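Local coordinates for protein putative NADH-flavin reductase (Lactobacillus casei ATCC 334, PDB 3H2S) that binds NADPH in a Rossmann-type domain and is probably an oxidoreductase of the NADH-flavin reductase kind that uses this nucleotide, at residues D61-V66 / S96-V101; F85-V90 / Y142-M147; L109-A114 / D175-G180; I154-S159 / L194-Q199; G165-Y170 / T189-L194. One frame throughout, in Å; residues are numbered along the deposited sequence.

The five contacts of this NADPH-binding protein sample the layers packed on its central sheet. Interaction 1 pairs two parallel strands; interaction 2 lies in the helical layer on one face of the sheet and touches it through Val66 and Leu89. Interaction 4 sets helix 189-201 against strand 153-158 and joins interaction 1 where Val101 meets Ile156. Interaction 5 tethers the start of the same helix, its centre about 10 Å from that of interaction 4; they share Leu194, which packs across only in interaction 5. Interaction 3, a loop pair, reaches interaction 4 through Leu109 and Pro158. NADPH touches Phe85, Pro158 and Ser159, and lies about 7 Å from the side chain of Leu109 and 6 Å from that of Thr189.

Interaction 1: D61-V66 / S96-V101; sequences DSVDAV and SDTLAV
Thr98 meets Asp64 and Val66 through its methyl group, because chi1 of -56° sets CG2 anti to the backbone N and OG1 anti to the carbonyl carbon. In Val66 (chi1 -180°) it is CG2 that stands anti to the carbonyl carbon, beside the backbone N, which turns it to that methyl. The two side chains thus meet at the mouth of a parallel strand pair, part of the beta-alpha-beta unit of strand 65-68, helix 80-91 and strand 99-103 in this Rossmann fold. Thr98 CG2 lies 4.1 Å from Val66 CG2 and 3.5 Å from Asp64 O.

Beyond this point the backbones pair in the regular parallel manner. Leu99 uses both its peptide groups: its N donates to Asp64 O at 3.1 Å, and its O accepts from Val66 N at 2.8 Å. The ladder continues as Val101 N donates to Val66 O at 2.9 Å. Ala65 and Leu99 lie on the sheet face packed by Leu200 of helix 189-201, with their CB atoms 4.1 Å apart, whereas Val66 and Ala100 point to the other face.

The polar branch of Thr98 belongs to the strand entrance. Its OG1 is 2.8 Å from a water, and Ser96 OG forms an ST turn by accepting from Thr98 N.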
# COMPACT_ATOMS: atom_id res chain seq x y z
N ASP A 61 2.76 1.23 -19.92
CA ASP A 61 2.00 2.24 -20.63
C ASP A 61 1.40 1.76 -21.96
O ASP A 61 0.37 2.27 -22.40
CB ASP A 61 2.78 3.54 -20.81
CG ASP A 61 1.88 4.78 -20.79
OD1 ASP A 61 0.65 4.61 -20.65
OD2 ASP A 61 2.40 5.91 -20.92
N SER A 62 1.98 0.71 -22.53
CA SER A 62 1.41 0.11 -23.72
C SER A 62 0.28 -0.89 -23.43
O SER A 62 -0.37 -1.38 -24.36
CB SER A 62 2.49 -0.55 -24.58
OG SER A 62 3.01 -1.70 -23.94
N VAL A 63 0.08 -1.23 -22.16
CA VAL A 63 -0.89 -2.27 -21.82
C VAL A 63 -2.27 -1.70 -21.43
O VAL A 63 -2.37 -0.62 -20.83
CB VAL A 63 -0.36 -3.24 -20.73
CG1 VAL A 63 1.08 -3.65 -21.02
CG2 VAL A 63 -0.48 -2.61 -19.37
N ASP A 64 -3.32 -2.43 -21.80
CA ASP A 64 -4.70 -2.04 -21.52
C ASP A 64 -5.19 -2.65 -20.20
O ASP A 64 -6.11 -2.13 -19.56
CB ASP A 64 -5.61 -2.47 -22.68
CG ASP A 64 -5.15 -1.92 -24.02
OD1 ASP A 64 -4.71 -2.71 -24.89
OD2 ASP A 64 -5.24 -0.68 -24.21
N ALA A 65 -4.57 -3.76 -19.81
CA ALA A 65 -4.93 -4.45 -18.58
C ALA A 65 -3.73 -5.15 -17.95
O ALA A 65 -2.79 -5.57 -18.65
CB ALA A 65 -6.03 -5.47 -18.83
N VAL A 66 -3.83 -5.34 -16.65
CA VAL A 66 -2.83 -6.06 -15.87
C VAL A 66 -3.54 -7.09 -15.00
O VAL A 66 -4.57 -6.79 -14.39
CB VAL A 66 -2.01 -5.11 -14.96
CG1 VAL A 66 -0.98 -5.91 -14.16
CG2 VAL A 66 -1.32 -4.05 -15.81
N SER A 96 -4.98 6.41 -14.94
CA SER A 96 -4.94 5.57 -16.15
C SER A 96 -6.23 4.77 -16.23
O SER A 96 -6.85 4.46 -15.21
CB SER A 96 -3.73 4.63 -16.10
OG SER A 96 -3.83 3.59 -17.07
N ASP A 97 -6.62 4.41 -17.45
CA ASP A 97 -7.85 3.68 -17.69
C ASP A 97 -7.62 2.18 -17.50
O ASP A 97 -8.56 1.38 -17.53
CB ASP A 97 -8.34 3.92 -19.13
CG ASP A 97 -8.87 5.32 -19.33
OD1 ASP A 97 -9.18 6.00 -18.32
OD2 ASP A 97 -9.00 5.74 -20.50
N THR A 98 -6.35 1.81 -17.34
CA THR A 98 -5.94 0.41 -17.27
C THR A 98 -6.74 -0.40 -16.26
O THR A 98 -6.79 -0.05 -15.08
CB THR A 98 -4.45 0.29 -16.96
OG1 THR A 98 -3.72 1.01 -17.95
CG2 THR A 98 -3.99 -1.19 -16.99
N LEU A 99 -7.29 -1.53 -16.71
CA LEU A 99 -7.97 -2.47 -15.83
C LEU A 99 -6.95 -3.31 -15.09
O LEU A 99 -6.01 -3.83 -15.69
CB LEU A 99 -8.86 -3.41 -16.65
CG LEU A 99 -10.01 -2.80 -17.46
CD1 LEU A 99 -10.69 -3.92 -18.24
CD2 LEU A 99 -10.99 -2.18 -16.50
N ALA A 100 -7.15 -3.49 -13.79
CA ALA A 100 -6.26 -4.35 -13.01
C ALA A 100 -7.09 -5.38 -12.26
O ALA A 100 -7.86 -5.02 -11.36
CB ALA A 100 -5.45 -3.51 -12.04
N VAL A 101 -6.89 -6.66 -12.58
CA VAL A 101 -7.55 -7.73 -11.85
C VAL A 101 -6.60 -8.36 -10.84
O VAL A 101 -5.52 -8.84 -11.19
CB VAL A 101 -8.11 -8.82 -12.80
CG1 VAL A 101 -8.74 -9.99 -12.01
CG2 VAL A 101 -9.12 -8.21 -13.75
O HOH W 1 -4.59 1.93 -20.45

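Interaction 2: F85-V90 / Y142-M147; sequences FATHLV and YQFLQM
Thr87 and Phe144 form the centre of this helix-helix contact between helices 80-91 and 132-145, two of the helices layered on the sheet of the Rossmann fold; between residues 85-90 and 142-147 the packing is apolar. The main interaction is a CH-pi contact. Thr87 CG2 sits 3.6 Å from the centroid of the Phe144 ring and only 7° off its normal, so that the methyl points into the middle of one face. Thr87 chi1 of 64° accounts for this: it lays OG1 between the backbone N and carbonyl carbon, where the hydroxyl bonds to Asp84 O, and turns the methyl to the ring.

Apolar packing completes the interface. The Val90 and Phe144 side chains come from opposite directions, and Val90 CG2 meets the ring edge, 3.7 Å from Phe144 CE2. The same methyl also touches the neighbouring leucine, with Val90 CG2 4.0 Å from Leu145 CD2. Phe102 of strand 99-103 packs against both Val90 and Leu145, tying the helix pair to the sheet.

The layer is also a subunit interface: Thr87 packs on Thr87 of the second subunit, and Phe144 on Leu83 of that subunit. Backbone takes part as well, since Thr87 CA lies 3.5 Å from Phe144 CE2.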
# COMPACT_ATOMS: atom_id res chain seq x y z
N PHE A 85 3.18 -6.23 -3.67
CA PHE A 85 3.00 -6.28 -5.13
C PHE A 85 1.77 -5.43 -5.51
O PHE A 85 1.77 -4.77 -6.55
CB PHE A 85 2.76 -7.71 -5.60
CG PHE A 85 3.92 -8.65 -5.37
CD1 PHE A 85 5.22 -8.28 -5.72
CD2 PHE A 85 3.68 -9.97 -5.04
CE1 PHE A 85 6.25 -9.19 -5.69
CE2 PHE A 85 4.74 -10.90 -5.00
CZ PHE A 85 6.02 -10.48 -5.29
N ALA A 86 0.67 -5.58 -4.76
CA ALA A 86 -0.56 -4.86 -5.09
C ALA A 86 -0.42 -3.35 -4.93
O ALA A 86 -0.91 -2.59 -5.77
CB ALA A 86 -1.73 -5.40 -4.25
N THR A 87 0.15 -2.91 -3.81
CA THR A 87 0.32 -1.47 -3.58
C THR A 87 1.20 -0.89 -4.68
O THR A 87 0.99 0.23 -5.12
CB THR A 87 0.95 -1.15 -2.20
OG1 THR A 87 2.28 -1.68 -2.14
CG2 THR A 87 0.09 -1.74 -1.04
N HIS A 88 2.23 -1.64 -5.09
CA HIS A 88 3.11 -1.15 -6.14
C HIS A 88 2.35 -1.02 -7.46
O HIS A 88 2.48 -0.02 -8.17
CB HIS A 88 4.33 -2.07 -6.32
CG HIS A 88 5.33 -1.54 -7.30
ND1 HIS A 88 5.93 -0.30 -7.14
CD2 HIS A 88 5.68 -1.97 -8.54
CE1 HIS A 88 6.69 -0.05 -8.19
NE2 HIS A 88 6.53 -1.02 -9.07
N LEU A 89 1.62 -2.08 -7.82
CA LEU A 89 0.83 -2.04 -9.06
C LEU A 89 -0.16 -0.87 -9.10
O LEU A 89 -0.26 -0.15 -10.10
CB LEU A 89 0.08 -3.37 -9.27
CG LEU A 89 -0.71 -3.45 -10.59
CD1 LEU A 89 0.12 -3.00 -11.80
CD2 LEU A 89 -1.29 -4.85 -10.81
N VAL A 90 -0.94 -0.72 -8.03
CA VAL A 90 -1.85 0.42 -7.90
C VAL A 90 -1.14 1.76 -8.11
O VAL A 90 -1.65 2.65 -8.80
CB VAL A 90 -2.63 0.40 -6.55
CG1 VAL A 90 -3.36 1.73 -6.32
CG2 VAL A 90 -3.65 -0.76 -6.56
N TYR A 142 -6.92 -7.01 -0.02
CA TYR A 142 -8.32 -6.73 -0.32
C TYR A 142 -8.80 -5.41 0.31
O TYR A 142 -9.50 -4.63 -0.32
CB TYR A 142 -9.17 -7.89 0.19
CG TYR A 142 -10.64 -7.59 0.30
CD1 TYR A 142 -11.29 -7.70 1.52
CD2 TYR A 142 -11.38 -7.28 -0.82
CE1 TYR A 142 -12.65 -7.48 1.62
CE2 TYR A 142 -12.76 -7.08 -0.74
CZ TYR A 142 -13.38 -7.20 0.49
OH TYR A 142 -14.74 -6.99 0.60
N GLN A 143 -8.40 -5.16 1.55
CA GLN A 143 -8.80 -3.93 2.21
C GLN A 143 -8.09 -2.73 1.58
O GLN A 143 -8.67 -1.64 1.47
CB GLN A 143 -8.48 -3.99 3.69
CG GLN A 143 -9.32 -5.00 4.48
CD GLN A 143 -9.10 -4.87 5.96
OE1 GLN A 143 -10.05 -4.68 6.72
NE2 GLN A 143 -7.83 -4.79 6.36
N PHE A 144 -6.82 -2.92 1.21
CA PHE A 144 -6.06 -1.85 0.55
C PHE A 144 -6.71 -1.43 -0.76
O PHE A 144 -6.79 -0.25 -1.08
CB PHE A 144 -4.62 -2.29 0.28
CG PHE A 144 -3.91 -1.41 -0.71
CD1 PHE A 144 -3.41 -0.18 -0.31
CD2 PHE A 144 -3.77 -1.79 -2.04
CE1 PHE A 144 -2.81 0.68 -1.23
CE2 PHE A 144 -3.11 -0.98 -2.95
CZ PHE A 144 -2.66 0.28 -2.55
N LEU A 145 -7.13 -2.41 -1.56
CA LEU A 145 -7.74 -2.09 -2.85
C LEU A 145 -8.93 -1.13 -2.70
O LEU A 145 -9.06 -0.17 -3.46
CB LEU A 145 -8.16 -3.38 -3.57
CG LEU A 145 -7.05 -4.29 -4.10
CD1 LEU A 145 -7.65 -5.55 -4.71
CD2 LEU A 145 -6.13 -3.61 -5.11
N GLN A 146 -9.72 -1.33 -1.65
CA GLN A 146 -10.92 -0.52 -1.42
C GLN A 146 -10.61 0.93 -1.05
O GLN A 146 -11.50 1.76 -1.04
CB GLN A 146 -11.79 -1.16 -0.34
CG GLN A 146 -12.35 -2.51 -0.76
CD GLN A 146 -13.04 -3.21 0.38
OE1 GLN A 146 -12.47 -4.09 1.02
NE2 GLN A 146 -14.23 -2.72 0.72
N MSE A 147 -9.36 1.21 -0.72
CA MSE A 147 -8.91 2.58 -0.44
C MSE A 147 -8.76 3.40 -1.72
O MSE A 147 -8.43 4.59 -1.67
CB MSE A 147 -7.57 2.56 0.30
CG MSE A 147 -7.60 1.85 1.63
SE MSE A 147 -5.79 1.72 2.36
CE MSE A 147 -6.26 1.13 4.13

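Interaction 3: L109-A114 / D175-G180; sequences LAMPGA and DTLLVG
Ala110 bonds to Asp175 and Leu177 at the tight end of this contact, where two irregular loops run close enough to share backbone bonds. Ala110 is held through both its N and its O by the same neighbouring segment: its N donates to Asp175 O at 2.8 Å, and its O accepts from Leu177 N at 2.9 Å. Both bonds are fairly straight, with N-H...O angles of 162° and 165°. Leu109 closes the inner side, its CD2 resting 3.6 Å from Asp175 O. The backbone itself sets Leu177 CB 3.6 Å from Ala110 O. From there CG stands anti to the backbone N (chi1 -167°) and the branch reaches across, Leu177 CD1 meeting Leu109 CD1 at 4.0 Å, the two leucines crossing at about a right angle.

The two backbone bonds amount to a single beta bridge, Ala110 with Thr176, between the loop after strand 99-103 and the loop after strand 170-173. Leu177 packs on Ser106, an NADPH-binding residue, so the bridge borders the site, and Leu109 packs on Arg209 and Val211 of strand 209-214. Arg209 also forms a salt bridge with Asp175.

Toward solvent the contact thins. Segment 109-114 bends away in a type II beta turn from Met111 to Ala114, with Gly113 at a positive phi. Pro112 CA lies 3.8 Å from Thr176 CG2, and the proline ring also borders Leu177. Beyond that, a water joins Ala114 O to Thr176 OG1, the hydroxyl being 2.6 Å from it.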
# COMPACT_ATOMS: atom_id res chain seq x y z
N LEU A 109 -13.49 -13.88 2.38
CA LEU A 109 -14.90 -14.17 2.15
C LEU A 109 -15.61 -14.54 3.45
O LEU A 109 -14.99 -15.06 4.38
CB LEU A 109 -15.05 -15.33 1.17
CG LEU A 109 -14.52 -15.18 -0.24
CD1 LEU A 109 -14.51 -16.54 -0.93
CD2 LEU A 109 -15.34 -14.15 -1.01
N ALA A 110 -16.92 -14.29 3.49
CA ALA A 110 -17.76 -14.81 4.57
C ALA A 110 -18.00 -16.31 4.40
O ALA A 110 -18.28 -16.79 3.29
CB ALA A 110 -19.09 -14.07 4.62
N MSE A 111 -18.03 -17.03 5.52
CA MSE A 111 -18.67 -18.33 5.55
C MSE A 111 -20.16 -18.20 5.21
O MSE A 111 -20.77 -17.16 5.44
CB MSE A 111 -18.52 -18.97 6.95
CG MSE A 111 -17.09 -19.34 7.30
SE MSE A 111 -16.39 -20.82 6.20
CE MSE A 111 -15.09 -21.52 7.50
N PRO A 112 -20.74 -19.27 4.65
CA PRO A 112 -22.18 -19.26 4.37
C PRO A 112 -22.96 -18.85 5.62
O PRO A 112 -22.64 -19.29 6.71
CB PRO A 112 -22.46 -20.73 4.01
CG PRO A 112 -21.17 -21.22 3.44
CD PRO A 112 -20.09 -20.53 4.23
N GLY A 113 -23.86 -17.88 5.47
CA GLY A 113 -24.65 -17.41 6.60
C GLY A 113 -23.99 -16.33 7.44
O GLY A 113 -24.54 -15.88 8.46
N ALA A 114 -22.76 -15.95 7.08
CA ALA A 114 -22.08 -14.89 7.80
C ALA A 114 -22.14 -13.60 6.99
O ALA A 114 -22.41 -13.63 5.80
CB ALA A 114 -20.64 -15.26 8.10
N ASP A 175 -19.47 -11.86 -1.89
CA ASP A 175 -18.57 -11.87 -0.72
C ASP A 175 -18.65 -13.14 0.12
O ASP A 175 -18.05 -13.21 1.20
CB ASP A 175 -18.82 -10.65 0.18
CG ASP A 175 -18.51 -9.34 -0.52
OD1 ASP A 175 -17.34 -9.14 -0.92
OD2 ASP A 175 -19.41 -8.48 -0.58
N THR A 176 -19.49 -14.08 -0.30
CA THR A 176 -19.73 -15.30 0.47
C THR A 176 -19.19 -16.53 -0.25
O THR A 176 -19.37 -16.67 -1.45
CB THR A 176 -21.25 -15.48 0.79
OG1 THR A 176 -21.73 -14.33 1.48
CG2 THR A 176 -21.45 -16.69 1.69
N LEU A 177 -18.47 -17.37 0.48
CA LEU A 177 -18.00 -18.64 -0.06
C LEU A 177 -19.15 -19.36 -0.74
O LEU A 177 -20.25 -19.48 -0.18
CB LEU A 177 -17.44 -19.51 1.08
CG LEU A 177 -16.64 -20.74 0.64
CD1 LEU A 177 -15.31 -20.31 0.01
CD2 LEU A 177 -16.42 -21.64 1.85
N LEU A 178 -18.88 -19.88 -1.94
CA LEU A 178 -19.83 -20.65 -2.72
C LEU A 178 -19.59 -22.16 -2.58
O LEU A 178 -18.45 -22.63 -2.53
CB LEU A 178 -19.75 -20.27 -4.20
CG LEU A 178 -19.96 -18.79 -4.54
CD1 LEU A 178 -19.75 -18.56 -6.03
CD2 LEU A 178 -21.35 -18.32 -4.10
N VAL A 179 -20.68 -22.91 -2.50
CA VAL A 179 -20.58 -24.36 -2.37
C VAL A 179 -21.43 -24.97 -3.47
O VAL A 179 -22.53 -24.50 -3.73
CB VAL A 179 -21.10 -24.83 -1.00
CG1 VAL A 179 -21.16 -26.35 -0.94
CG2 VAL A 179 -20.24 -24.27 0.14
N GLY A 180 -20.87 -25.94 -4.18
CA GLY A 180 -21.57 -26.57 -5.29
C GLY A 180 -22.43 -27.75 -4.87
O GLY A 180 -22.56 -28.05 -3.68
O HOH W 2 -23.21 -14.49 3.61

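Interaction 4: I154-S159 / L194-Q199; sequences IGISPS and LAILDQ
Ile156 and Ile196 lead the packing of a strand against a helix, and they do so at an angle: the two side chains cross obliquely, with CD1 of Ile156 resting 3.8 Å from CG1 of Ile196. In Ile156 the first torsion sets CG1 anti to the carbonyl carbon and CG2 anti to the backbone N, and the extended chi2 (177°) carries CD1 to the helix. That methyl settles among three helix residues rather than on one, since Ile156 CD1 is also 4.2 Å from Ala195 O and 4.3 Å from Gln199 CG.

Ile154, two residues earlier on the same side of the strand, makes the second meeting. Its CD1 lies alongside the root of the glutamine, 4.2 Å from Gln199 CB, and 4.1 Å from Gln199 OE1. The bend of the Gln199 chain at chi2 (-65°) turns it so that OE1 comes near both Ile154 CD1 and two backbone donors. This buried oxygen accepts from Thr204 N and Ala205 N, in the loop that follows the helix.

Strand and helix segments run nearly antiparallel, at 165°, with axes 10.2 Å apart, as in the alpha/beta layering of a Rossmann fold. Val101 of strand 99-103 touches Ile154, Ile156 and Ile196 alike, Val212 of strand 209-214 lies beside Ile156 and Ala195, and Ile16 of helix 11-22 packs on Ile196.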
# COMPACT_ATOMS: atom_id res chain seq x y z
N ILE A 154 -10.19 -4.70 -10.01
CA ILE A 154 -11.22 -5.70 -9.85
C ILE A 154 -10.64 -6.83 -8.98
O ILE A 154 -9.52 -7.29 -9.22
CB ILE A 154 -11.66 -6.29 -11.20
CG1 ILE A 154 -12.28 -5.22 -12.11
CG2 ILE A 154 -12.67 -7.43 -10.99
CD1 ILE A 154 -12.36 -5.67 -13.57
N GLY A 155 -11.35 -7.20 -7.92
CA GLY A 155 -10.91 -8.31 -7.09
C GLY A 155 -11.70 -9.58 -7.36
O GLY A 155 -12.93 -9.54 -7.53
N ILE A 156 -10.99 -10.70 -7.49
CA ILE A 156 -11.63 -11.99 -7.63
C ILE A 156 -11.02 -13.00 -6.65
O ILE A 156 -9.81 -13.29 -6.69
CB ILE A 156 -11.51 -12.57 -9.06
CG1 ILE A 156 -12.01 -11.56 -10.09
CG2 ILE A 156 -12.27 -13.88 -9.16
CD1 ILE A 156 -11.85 -12.04 -11.53
N SER A 157 -11.86 -13.51 -5.76
CA SER A 157 -11.43 -14.53 -4.81
C SER A 157 -11.78 -15.89 -5.38
O SER A 157 -12.89 -16.07 -5.91
CB SER A 157 -12.13 -14.34 -3.46
OG SER A 157 -11.58 -13.25 -2.75
N PRO A 158 -10.88 -16.87 -5.19
CA PRO A 158 -11.19 -18.25 -5.46
C PRO A 158 -12.16 -18.80 -4.42
O PRO A 158 -12.27 -18.25 -3.33
CB PRO A 158 -9.83 -18.96 -5.36
CG PRO A 158 -8.79 -17.87 -5.16
CD PRO A 158 -9.53 -16.69 -4.62
N SER A 159 -12.75 -19.95 -4.71
CA SER A 159 -13.34 -20.79 -3.68
C SER A 159 -12.23 -21.36 -2.80
O SER A 159 -11.05 -21.24 -3.12
CB SER A 159 -14.11 -21.93 -4.34
OG SER A 159 -15.08 -21.41 -5.22
N LEU A 194 -11.17 -18.14 -17.18
CA LEU A 194 -12.41 -17.72 -17.83
C LEU A 194 -12.97 -16.47 -17.17
O LEU A 194 -13.36 -15.52 -17.84
CB LEU A 194 -13.49 -18.83 -17.79
CG LEU A 194 -13.34 -20.09 -18.64
CD1 LEU A 194 -14.64 -20.89 -18.61
CD2 LEU A 194 -12.94 -19.74 -20.07
N ALA A 195 -13.09 -16.53 -15.84
CA ALA A 195 -13.68 -15.43 -15.06
C ALA A 195 -12.88 -14.14 -15.20
O ALA A 195 -13.44 -13.06 -15.29
CB ALA A 195 -13.81 -15.85 -13.57
N ILE A 196 -11.56 -14.25 -15.13
CA ILE A 196 -10.70 -13.10 -15.30
C ILE A 196 -10.82 -12.45 -16.68
O ILE A 196 -11.04 -11.25 -16.78
CB ILE A 196 -9.24 -13.48 -14.99
CG1 ILE A 196 -9.10 -13.76 -13.48
CG2 ILE A 196 -8.29 -12.35 -15.43
CD1 ILE A 196 -7.74 -14.30 -13.06
N LEU A 197 -10.76 -13.27 -17.73
CA LEU A 197 -10.86 -12.77 -19.08
C LEU A 197 -12.26 -12.24 -19.36
O LEU A 197 -12.41 -11.27 -20.08
CB LEU A 197 -10.46 -13.82 -20.12
CG LEU A 197 -8.99 -13.74 -20.57
CD1 LEU A 197 -8.67 -12.39 -21.18
CD2 LEU A 197 -8.05 -14.05 -19.40
N ASP A 198 -13.27 -12.85 -18.74
CA ASP A 198 -14.64 -12.34 -18.85
C ASP A 198 -14.71 -10.91 -18.35
O ASP A 198 -15.36 -10.06 -18.95
CB ASP A 198 -15.62 -13.23 -18.09
CG ASP A 198 -16.05 -14.45 -18.89
OD1 ASP A 198 -15.64 -14.57 -20.06
OD2 ASP A 198 -16.79 -15.28 -18.34
N GLN A 199 -14.11 -10.67 -17.18
CA GLN A 199 -14.11 -9.32 -16.60
C GLN A 199 -13.32 -8.35 -17.46
O GLN A 199 -13.70 -7.19 -17.60
CB GLN A 199 -13.56 -9.35 -15.17
CG GLN A 199 -14.52 -9.93 -14.16
CD GLN A 199 -15.78 -9.08 -13.99
OE1 GLN A 199 -15.74 -7.86 -14.11
NE2 GLN A 199 -16.91 -9.74 -13.80

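Interaction 5: G165-Y170 / T189-L194; sequences GPATSY and TGNMAL
Asn191 and Thr168 exchange two hydrogen bonds that pin the loop 165-170 to the first turn of helix 189-201. Thr168 N donates to Asn191 OD1 at 2.8 Å, approaching from 33° out of the carbonyl plane. In return Asn191 ND2 donates to Thr168 OG1 at 2.9 Å, nearly straight at 168° and almost in the amide plane. The Thr168 hydroxyl is brought there by chi1 of 52°, between backbone N and carbonyl carbon. The same ND2 has a further acceptor in Asp214 OD1, so both ends of the amide are engaged.

At the other end, Gly165 pairs with the helix start. Gly165 N donates to Thr189 OG1 at 3.2 Å, and Gly165 O accepts a bent bond from Gly190 N at 2.8 Å. A water also bridges Gly165 O and Thr189 OG1. With no side chain in the way, Gly190 brings its CA to 3.9 Å from Ala167 CA. Ala167 CB then packs on Leu194 CG at 3.5 Å, and the Tyr170 ring rests by Leu194 CB, its hydroxyl bonded to Asp198.

The chemistry settles the amide's orientation, since OD1 accepts and ND2 donates, and the helix start, whose Thr189 packs on NADPH-binding Arg11, is held by side-chain and backbone bonds together.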
# COMPACT_ATOMS: atom_id res chain seq x y z
N GLY A 165 -6.64 -27.27 -13.40
CA GLY A 165 -7.57 -28.00 -14.26
C GLY A 165 -8.05 -27.17 -15.43
O GLY A 165 -7.99 -25.95 -15.39
N PRO A 166 -8.54 -27.83 -16.50
CA PRO A 166 -9.08 -27.10 -17.64
C PRO A 166 -10.38 -26.36 -17.30
O PRO A 166 -11.04 -26.65 -16.30
CB PRO A 166 -9.36 -28.22 -18.66
CG PRO A 166 -9.60 -29.42 -17.84
CD PRO A 166 -8.62 -29.29 -16.68
N ALA A 167 -10.74 -25.38 -18.14
CA ALA A 167 -11.94 -24.60 -17.91
C ALA A 167 -13.16 -25.42 -18.32
O ALA A 167 -13.10 -26.22 -19.26
CB ALA A 167 -11.90 -23.32 -18.76
N THR A 168 -14.27 -25.20 -17.63
CA THR A 168 -15.55 -25.78 -18.01
C THR A 168 -16.61 -24.68 -18.05
O THR A 168 -16.88 -24.13 -19.10
CB THR A 168 -15.99 -26.88 -17.02
OG1 THR A 168 -15.95 -26.35 -15.68
CG2 THR A 168 -15.08 -28.08 -17.11
N SER A 169 -17.13 -24.32 -16.87
CA SER A 169 -17.92 -23.10 -16.68
C SER A 169 -17.74 -22.69 -15.23
O SER A 169 -17.42 -23.54 -14.38
CB SER A 169 -19.42 -23.35 -16.94
OG SER A 169 -19.68 -23.57 -18.31
N TYR A 170 -18.05 -21.44 -14.91
CA TYR A 170 -18.02 -20.99 -13.52
C TYR A 170 -19.32 -20.32 -13.08
O TYR A 170 -20.16 -19.92 -13.91
CB TYR A 170 -16.81 -20.09 -13.24
CG TYR A 170 -16.90 -18.73 -13.88
CD1 TYR A 170 -17.63 -17.70 -13.30
CD2 TYR A 170 -16.33 -18.50 -15.13
CE1 TYR A 170 -17.78 -16.48 -13.93
CE2 TYR A 170 -16.52 -17.30 -15.79
CZ TYR A 170 -17.23 -16.29 -15.18
OH TYR A 170 -17.35 -15.07 -15.81
N THR A 189 -7.93 -23.65 -12.11
CA THR A 189 -7.15 -22.60 -12.75
C THR A 189 -7.75 -22.20 -14.10
O THR A 189 -7.76 -21.02 -14.46
CB THR A 189 -5.67 -23.01 -12.92
OG1 THR A 189 -5.61 -24.29 -13.56
CG2 THR A 189 -4.98 -23.13 -11.57
N GLY A 190 -8.29 -23.17 -14.84
CA GLY A 190 -8.92 -22.87 -16.13
C GLY A 190 -10.15 -21.99 -15.99
O GLY A 190 -10.32 -21.02 -16.72
N ASN A 191 -10.99 -22.29 -15.00
CA ASN A 191 -12.23 -21.54 -14.78
C ASN A 191 -12.01 -20.15 -14.18
O ASN A 191 -12.64 -19.17 -14.61
CB ASN A 191 -13.20 -22.35 -13.92
CG ASN A 191 -14.02 -23.31 -14.75
OD1 ASN A 191 -14.27 -23.04 -15.92
ND2 ASN A 191 -14.31 -24.48 -14.19
N MSE A 192 -11.00 -20.04 -13.31
CA MSE A 192 -10.54 -18.73 -12.87
C MSE A 192 -10.09 -17.90 -14.07
O MSE A 192 -10.40 -16.71 -14.15
CB MSE A 192 -9.40 -18.87 -11.84
CG MSE A 192 -8.77 -17.54 -11.45
SE MSE A 192 -10.04 -16.33 -10.54
CE MSE A 192 -10.14 -17.26 -8.82
N ALA A 193 -9.37 -18.52 -15.00
CA ALA A 193 -8.94 -17.82 -16.21
C ALA A 193 -10.15 -17.30 -17.01
O ALA A 193 -10.13 -16.17 -17.50
CB ALA A 193 -8.05 -18.71 -17.09
N LEU A 194 -11.17 -18.14 -17.18
CA LEU A 194 -12.41 -17.72 -17.83
C LEU A 194 -12.97 -16.47 -17.17
O LEU A 194 -13.36 -15.52 -17.84
CB LEU A 194 -13.49 -18.83 -17.79
CG LEU A 194 -13.34 -20.09 -18.64
CD1 LEU A 194 -14.64 -20.89 -18.61
CD2 LEU A 194 -12.94 -19.74 -20.07
O HOH W 3 -5.07 -24.72 -16.28